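Local structure of 6-pyruvoyl tetrahydrobiopterin synthase (Plasmodium vivax, 3LX3) at residues Y67-V81 / L145-V159. The protein belongs to the 6-pyruvoyl tetrahydropterin synthase family, forms an assembly of six chains and binds zinc, and a pteridine ligand between subunits. Sequence-based numbering, arbitrary orientation.
Sequences YVIDFSILKEKVRKV and LIEEIDLPFLKTRSV. With XTN (2-amino-1,5-dihydropteridine-4,6-dione), chain C.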
loop_
_atom_site.group_PDB
_atom_site.type_symbol
_atom_site.label_atom_id
_atom_site.label_comp_id
_atom_site.label_asym_id
_atom_site.label_seq_id
_atom_site.Cartn_x
_atom_site.Cartn_y
_atom_site.Cartn_z
ATOM N N TYR A 67 26.672 -8.122 5.757
ATOM C CA TYR A 67 25.335 -8.583 6.058
ATOM C C TYR A 67 25.215 -9.154 7.455
ATOM O O TYR A 67 26.192 -9.722 7.961
ATOM C CB TYR A 67 24.953 -9.748 5.133
ATOM C CG TYR A 67 24.910 -9.498 3.627
ATOM C CD1 TYR A 67 24.824 -8.235 3.065
ATOM C CD2 TYR A 67 25.006 -10.586 2.772
ATOM C CE1 TYR A 67 24.773 -8.080 1.690
ATOM C CE2 TYR A 67 24.943 -10.434 1.403
ATOM C CZ TYR A 67 24.817 -9.194 0.875
ATOM O OH TYR A 67 24.749 -9.074 -0.490
ATOM N N VAL A 68 24.023 -9.055 8.059
ATOM C CA VAL A 68 23.729 -9.939 9.194
ATOM C C VAL A 68 23.684 -11.372 8.644
ATOM O O VAL A 68 24.425 -12.264 9.095
ATOM C CB VAL A 68 22.466 -9.588 9.952
ATOM C CG1 VAL A 68 22.266 -10.638 11.094
ATOM C CG2 VAL A 68 22.606 -8.167 10.548
ATOM N N ILE A 69 22.824 -11.555 7.657
ATOM C CA ILE A 69 22.620 -12.826 6.937
ATOM C C ILE A 69 22.009 -12.389 5.590
ATOM O O ILE A 69 21.269 -11.390 5.509
ATOM C CB ILE A 69 21.780 -13.819 7.754
ATOM C CG1 ILE A 69 21.557 -15.124 6.996
ATOM C CG2 ILE A 69 20.464 -13.194 8.142
ATOM C CD1 ILE A 69 20.916 -16.192 7.888
ATOM N N ASP A 70 22.379 -13.062 4.515
ATOM C CA ASP A 70 21.931 -12.721 3.182
ATOM C C ASP A 70 20.401 -12.777 3.064
ATOM O O ASP A 70 19.775 -13.826 3.268
ATOM C CB ASP A 70 22.577 -13.718 2.201
ATOM C CG ASP A 70 22.369 -13.353 0.748
ATOM O OD1 ASP A 70 21.538 -12.513 0.395
ATOM O OD2 ASP A 70 23.096 -13.956 -0.071
ATOM N N PHE A 71 19.781 -11.650 2.704
ATOM C CA PHE A 71 18.337 -11.614 2.437
ATOM C C PHE A 71 17.886 -12.729 1.492
ATOM O O PHE A 71 16.760 -13.247 1.618
ATOM C CB PHE A 71 17.896 -10.292 1.785
ATOM C CG PHE A 71 17.831 -9.075 2.703
ATOM C CD1 PHE A 71 17.047 -9.036 3.851
ATOM C CD2 PHE A 71 18.474 -7.910 2.322
ATOM C CE1 PHE A 71 16.978 -7.862 4.626
ATOM C CE2 PHE A 71 18.384 -6.749 3.111
ATOM C CZ PHE A 71 17.641 -6.759 4.244
ATOM N N SER A 72 18.708 -13.083 0.494
ATOM C CA SER A 72 18.254 -14.079 -0.504
ATOM C C SER A 72 17.990 -15.461 0.120
ATOM O O SER A 72 17.087 -16.175 -0.294
ATOM C CB SER A 72 19.284 -14.211 -1.623
ATOM O OG SER A 72 19.495 -12.959 -2.261
ATOM N N ILE A 73 18.781 -15.827 1.130
ATOM C CA ILE A 73 18.588 -17.079 1.858
ATOM C C ILE A 73 17.277 -17.013 2.619
ATOM O O ILE A 73 16.478 -17.960 2.605
ATOM C CB ILE A 73 19.770 -17.339 2.862
ATOM C CG1 ILE A 73 21.085 -17.451 2.101
ATOM C CG2 ILE A 73 19.515 -18.598 3.683
ATOM C CD1 ILE A 73 22.330 -17.482 3.027
ATOM N N LEU A 74 17.039 -15.887 3.295
ATOM C CA LEU A 74 15.795 -15.699 4.051
ATOM C C LEU A 74 14.588 -15.825 3.142
ATOM O O LEU A 74 13.628 -16.532 3.461
ATOM C CB LEU A 74 15.745 -14.340 4.765
ATOM C CG LEU A 74 16.942 -14.054 5.669
ATOM C CD1 LEU A 74 16.721 -12.741 6.438
ATOM C CD2 LEU A 74 17.234 -15.237 6.641
ATOM N N LYS A 75 14.644 -15.168 1.995
ATOM C CA LYS A 75 13.530 -15.190 1.085
ATOM C C LYS A 75 13.274 -16.597 0.554
ATOM O O LYS A 75 12.120 -17.015 0.436
ATOM C CB LYS A 75 13.755 -14.223 -0.056
ATOM C CG LYS A 75 13.673 -12.739 0.354
ATOM C CD LYS A 75 13.815 -11.830 -0.866
ATOM C CE LYS A 75 13.223 -10.443 -0.626
ATOM N NZ LYS A 75 13.505 -9.488 -1.783
ATOM N N GLU A 76 14.355 -17.290 0.204
ATOM C CA GLU A 76 14.253 -18.649 -0.358
ATOM C C GLU A 76 13.543 -19.562 0.625
ATOM O O GLU A 76 12.618 -20.282 0.251
ATOM C CB GLU A 76 15.638 -19.199 -0.692
ATOM C CG GLU A 76 15.642 -20.624 -1.200
ATOM C CD GLU A 76 17.044 -21.131 -1.436
ATOM O OE1 GLU A 76 17.866 -20.357 -1.977
ATOM O OE2 GLU A 76 17.321 -22.294 -1.071
ATOM N N LYS A 77 13.963 -19.482 1.891
ATOM C CA LYS A 77 13.414 -20.365 2.921
ATOM C C LYS A 77 11.989 -19.990 3.316
ATOM O O LYS A 77 11.155 -20.897 3.489
ATOM C CB LYS A 77 14.313 -20.436 4.140
ATOM C CG LYS A 77 15.709 -20.968 3.820
ATOM C CD LYS A 77 15.709 -22.313 3.101
ATOM C CE LYS A 77 17.139 -22.773 2.827
ATOM N NZ LYS A 77 17.084 -23.964 1.956
ATOM N N VAL A 78 11.660 -18.688 3.405
ATOM C CA VAL A 78 10.250 -18.290 3.635
ATOM C C VAL A 78 9.347 -18.770 2.483
ATOM O O VAL A 78 8.275 -19.318 2.716
ATOM C CB VAL A 78 10.077 -16.766 3.860
ATOM C CG1 VAL A 78 8.582 -16.383 3.949
ATOM C CG2 VAL A 78 10.872 -16.309 5.131
ATOM N N ARG A 79 9.788 -18.593 1.238
ATOM C CA ARG A 79 8.988 -19.055 0.100
ATOM C C ARG A 79 8.778 -20.570 0.175
ATOM O O ARG A 79 7.689 -21.051 -0.097
ATOM C CB ARG A 79 9.633 -18.691 -1.243
ATOM C CG ARG A 79 9.656 -17.197 -1.570
ATOM C CD ARG A 79 10.289 -16.896 -2.953
ATOM N NE ARG A 79 11.192 -17.952 -3.449
ATOM C CZ ARG A 79 12.523 -17.872 -3.608
ATOM N NH1 ARG A 79 13.235 -16.764 -3.311
ATOM N NH2 ARG A 79 13.162 -18.945 -4.079
ATOM N N LYS A 80 9.822 -21.314 0.520
ATOM C CA LYS A 80 9.725 -22.777 0.620
ATOM C C LYS A 80 8.645 -23.208 1.634
ATOM O O LYS A 80 7.795 -24.071 1.336
ATOM C CB LYS A 80 11.082 -23.367 1.006
ATOM C CG LYS A 80 11.065 -24.882 1.094
ATOM C CD LYS A 80 12.447 -25.455 1.388
ATOM C CE LYS A 80 12.403 -26.979 1.266
ATOM N NZ LYS A 80 13.580 -27.636 1.891
ATOM N N VAL A 81 8.676 -22.615 2.825
ATOM C CA VAL A 81 7.698 -22.943 3.886
ATOM C C VAL A 81 6.313 -22.560 3.435
ATOM O O VAL A 81 5.379 -23.355 3.526
ATOM C CB VAL A 81 8.047 -22.281 5.222
ATOM C CG1 VAL A 81 6.948 -22.484 6.270
ATOM C CG2 VAL A 81 9.352 -22.854 5.725
ATOM N N LEU A 145 10.628 -22.458 9.962
ATOM C CA LEU A 145 11.638 -21.564 9.367
ATOM C C LEU A 145 13.001 -21.711 9.997
ATOM O O LEU A 145 14.041 -21.679 9.311
ATOM C CB LEU A 145 11.198 -20.095 9.422
ATOM C CG LEU A 145 10.270 -19.633 8.317
ATOM C CD1 LEU A 145 9.809 -18.182 8.579
ATOM C CD2 LEU A 145 11.018 -19.751 6.937
ATOM N N ILE A 146 13.032 -21.859 11.314
ATOM C CA ILE A 146 14.285 -22.042 11.983
ATOM C C ILE A 146 14.901 -23.364 11.517
ATOM O O ILE A 146 16.099 -23.426 11.264
ATOM C CB ILE A 146 14.109 -21.961 13.522
ATOM C CG1 ILE A 146 13.828 -20.509 13.920
ATOM C CG2 ILE A 146 15.331 -22.542 14.243
ATOM C CD1 ILE A 146 13.223 -20.381 15.290
ATOM N N GLU A 147 14.079 -24.402 11.359
ATOM C CA GLU A 147 14.578 -25.689 10.846
ATOM C C GLU A 147 15.123 -25.589 9.419
ATOM O O GLU A 147 16.174 -26.150 9.096
ATOM C CB GLU A 147 13.494 -26.780 10.903
ATOM C CG GLU A 147 13.130 -27.252 12.304
ATOM C CD GLU A 147 12.353 -28.585 12.307
ATOM O OE1 GLU A 147 12.605 -29.439 11.420
ATOM O OE2 GLU A 147 11.512 -28.780 13.211
ATOM N N GLU A 148 14.406 -24.865 8.570
ATOM C CA GLU A 148 14.773 -24.749 7.152
ATOM C C GLU A 148 15.994 -23.888 6.907
ATOM O O GLU A 148 16.813 -24.223 6.036
ATOM C CB GLU A 148 13.603 -24.200 6.327
ATOM C CG GLU A 148 12.424 -25.155 6.233
ATOM C CD GLU A 148 12.589 -26.237 5.181
ATOM O OE1 GLU A 148 13.647 -26.301 4.521
ATOM O OE2 GLU A 148 11.612 -27.006 5.003
ATOM N N ILE A 149 16.114 -22.776 7.630
ATOM C CA ILE A 149 17.333 -21.942 7.536
ATOM C C ILE A 149 18.519 -22.623 8.206
ATOM O O ILE A 149 19.664 -22.486 7.729
ATOM C CB ILE A 149 17.101 -20.511 8.082
ATOM C CG1 ILE A 149 15.965 -19.839 7.309
ATOM C CG2 ILE A 149 18.402 -19.654 7.956
ATOM C CD1 ILE A 149 15.388 -18.540 7.942
ATOM N N ASP A 150 18.208 -23.354 9.282
ATOM C CA ASP A 150 19.111 -24.197 10.077
ATOM C C ASP A 150 19.651 -23.424 11.276
ATOM O O ASP A 150 20.270 -22.372 11.108
ATOM C CB ASP A 150 20.281 -24.744 9.253
ATOM C CG ASP A 150 21.120 -25.732 10.033
ATOM O OD1 ASP A 150 20.640 -26.864 10.338
ATOM O OD2 ASP A 150 22.260 -25.362 10.361
ATOM N N LEU A 151 19.423 -23.944 12.478
ATOM C CA LEU A 151 19.768 -23.206 13.677
ATOM C C LEU A 151 21.278 -23.014 13.805
ATOM O O LEU A 151 21.712 -21.893 14.095
ATOM C CB LEU A 151 19.169 -23.876 14.925
ATOM C CG LEU A 151 19.533 -23.263 16.264
ATOM C CD1 LEU A 151 18.996 -21.844 16.370
ATOM C CD2 LEU A 151 18.976 -24.169 17.390
ATOM N N PRO A 152 22.098 -24.067 13.565
ATOM C CA PRO A 152 23.537 -23.805 13.620
ATOM C C PRO A 152 24.024 -22.768 12.625
ATOM O O PRO A 152 24.899 -21.982 12.948
ATOM C CB PRO A 152 24.172 -25.178 13.311
ATOM C CG PRO A 152 23.184 -26.144 13.757
ATOM C CD PRO A 152 21.804 -25.513 13.599
ATOM N N PHE A 153 23.448 -22.753 11.426
ATOM C CA PHE A 153 23.805 -21.729 10.449
ATOM C C PHE A 153 23.424 -20.347 10.952
ATOM O O PHE A 153 24.220 -19.400 10.834
ATOM C CB PHE A 153 23.163 -21.980 9.082
ATOM C CG PHE A 153 23.461 -20.898 8.068
ATOM C CD1 PHE A 153 24.764 -20.636 7.671
ATOM C CD2 PHE A 153 22.438 -20.134 7.533
ATOM C CE1 PHE A 153 25.043 -19.639 6.744
ATOM C CE2 PHE A 153 22.701 -19.140 6.631
ATOM C CZ PHE A 153 24.006 -18.883 6.237
ATOM N N LEU A 154 22.225 -20.216 11.530
ATOM C CA LEU A 154 21.817 -18.922 12.092
ATOM C C LEU A 154 22.836 -18.467 13.150
ATOM O O LEU A 154 23.227 -17.288 13.195
ATOM C CB LEU A 154 20.397 -18.984 12.674
ATOM C CG LEU A 154 19.263 -19.054 11.637
ATOM C CD1 LEU A 154 17.970 -19.617 12.215
ATOM C CD2 LEU A 154 18.994 -17.684 11.097
ATOM N N LYS A 155 23.267 -19.379 13.984
ATOM C CA LYS A 155 24.235 -19.012 15.001
ATOM C C LYS A 155 25.617 -18.639 14.439
ATOM O O LYS A 155 26.279 -17.737 14.977
ATOM C CB LYS A 155 24.287 -20.072 16.094
ATOM C CG LYS A 155 22.944 -20.132 16.849
ATOM C CD LYS A 155 22.976 -20.906 18.154
ATOM C CE LYS A 155 23.744 -20.172 19.250
ATOM N NZ LYS A 155 23.161 -18.880 19.700
ATOM N N THR A 156 26.043 -19.273 13.343
ATOM C CA THR A 156 27.292 -18.857 12.675
ATOM C C THR A 156 27.232 -17.405 12.207
ATOM O O THR A 156 28.257 -16.719 12.101
ATOM C CB THR A 156 27.710 -19.767 11.453
ATOM O OG1 THR A 156 26.851 -19.572 10.309
ATOM C CG2 THR A 156 27.792 -21.225 11.839
ATOM N N ARG A 157 26.028 -16.950 11.863
ATOM C CA ARG A 157 25.815 -15.567 11.397
ATOM C C ARG A 157 25.564 -14.553 12.522
ATOM O O ARG A 157 25.401 -13.381 12.278
ATOM C CB ARG A 157 24.644 -15.518 10.410
ATOM C CG ARG A 157 24.889 -16.316 9.118
ATOM C CD ARG A 157 26.091 -15.810 8.305
ATOM N NE ARG A 157 26.020 -14.390 8.016
ATOM C CZ ARG A 157 26.833 -13.759 7.154
ATOM N NH1 ARG A 157 27.753 -14.432 6.448
ATOM N NH2 ARG A 157 26.718 -12.474 6.968
ATOM N N SER A 158 25.546 -15.050 13.764
ATOM C CA SER A 158 25.320 -14.254 14.985
ATOM C C SER A 158 23.856 -13.939 15.274
ATOM O O SER A 158 23.552 -13.136 16.154
ATOM C CB SER A 158 26.152 -12.980 15.053
ATOM O OG SER A 158 25.614 -11.916 14.343
ATOM N N VAL A 159 22.937 -14.557 14.537
ATOM C CA VAL A 159 21.522 -14.286 14.725
ATOM C C VAL A 159 21.109 -14.776 16.110
ATOM O O VAL A 159 21.423 -15.897 16.477
ATOM C CB VAL A 159 20.672 -14.946 13.633
ATOM C CG1 VAL A 159 19.155 -14.761 13.914
ATOM C CG2 VAL A 159 21.005 -14.309 12.284
HETATM N N1 XTN C . 21.437 -9.269 2.194
HETATM C C2 XTN C . 21.553 -8.374 3.196
HETATM N N2 XTN C . 21.524 -8.772 4.481
HETATM N N3 XTN C . 21.770 -7.001 2.912
HETATM C C4 XTN C . 21.788 -6.532 1.655
HETATM O O4 XTN C . 21.942 -5.300 1.470
HETATM N N5 XTN C . 21.639 -7.097 -0.674
HETATM C C6 XTN C . 21.514 -8.034 -1.660
HETATM O O6 XTN C . 21.538 -7.680 -2.841
HETATM C C7 XTN C . 21.377 -9.414 -1.318
HETATM N N8 XTN C . 21.357 -9.752 -0.027
HETATM C C4A XTN C . 21.622 -7.476 0.638
HETATM C C8A XTN C . 21.459 -8.829 0.933
HETATM O O HOH W 1 16.124 -25.720 3.805
#
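The guanidinium of R157 meets the 67-81 segment at its edge: V68 O lies in its plane and accepts from NE at 2.9 Å with an N-H...O angle of 157°. NH2 adds weak bonds to V68 O and Y67 O, and a salt bridge to D65. The first torsion (chi1 -64°) sets R157 CG over one face of the F153 ring, and bends at chi2 and chi3 bring the guanidinium to the two carbonyls. The Y67 ring has XTN N1 over the centre of one face, and the F71 ring has XTN N2 over one face, offset toward the rim. I69 O accepts from XTN N2 at 2.8 Å; T134 and E135 of the second subunit also hydrogen-bond XTN. The F153 ring is approached obliquely by I69 CD1, 3.7 Å from F153 CE2, and by I73 CD1. In this family's fold, helices pack on one side of an antiparallel sheet; here helices 71-81 and 145-149 cross at 126°, 9.5 Å apart, with V78 and L145 also touching strands 48-61 and 161-167, respectively. L145 CD2 reaches V81 CG2 at 3.7 Å, while I149 CG1 packs against K77 CB. At the more exposed end, K80 NZ forms a salt bridge with E148 OE1 on its syn side (3.0 Å), and one water links K77 NZ to E148 O and OE1.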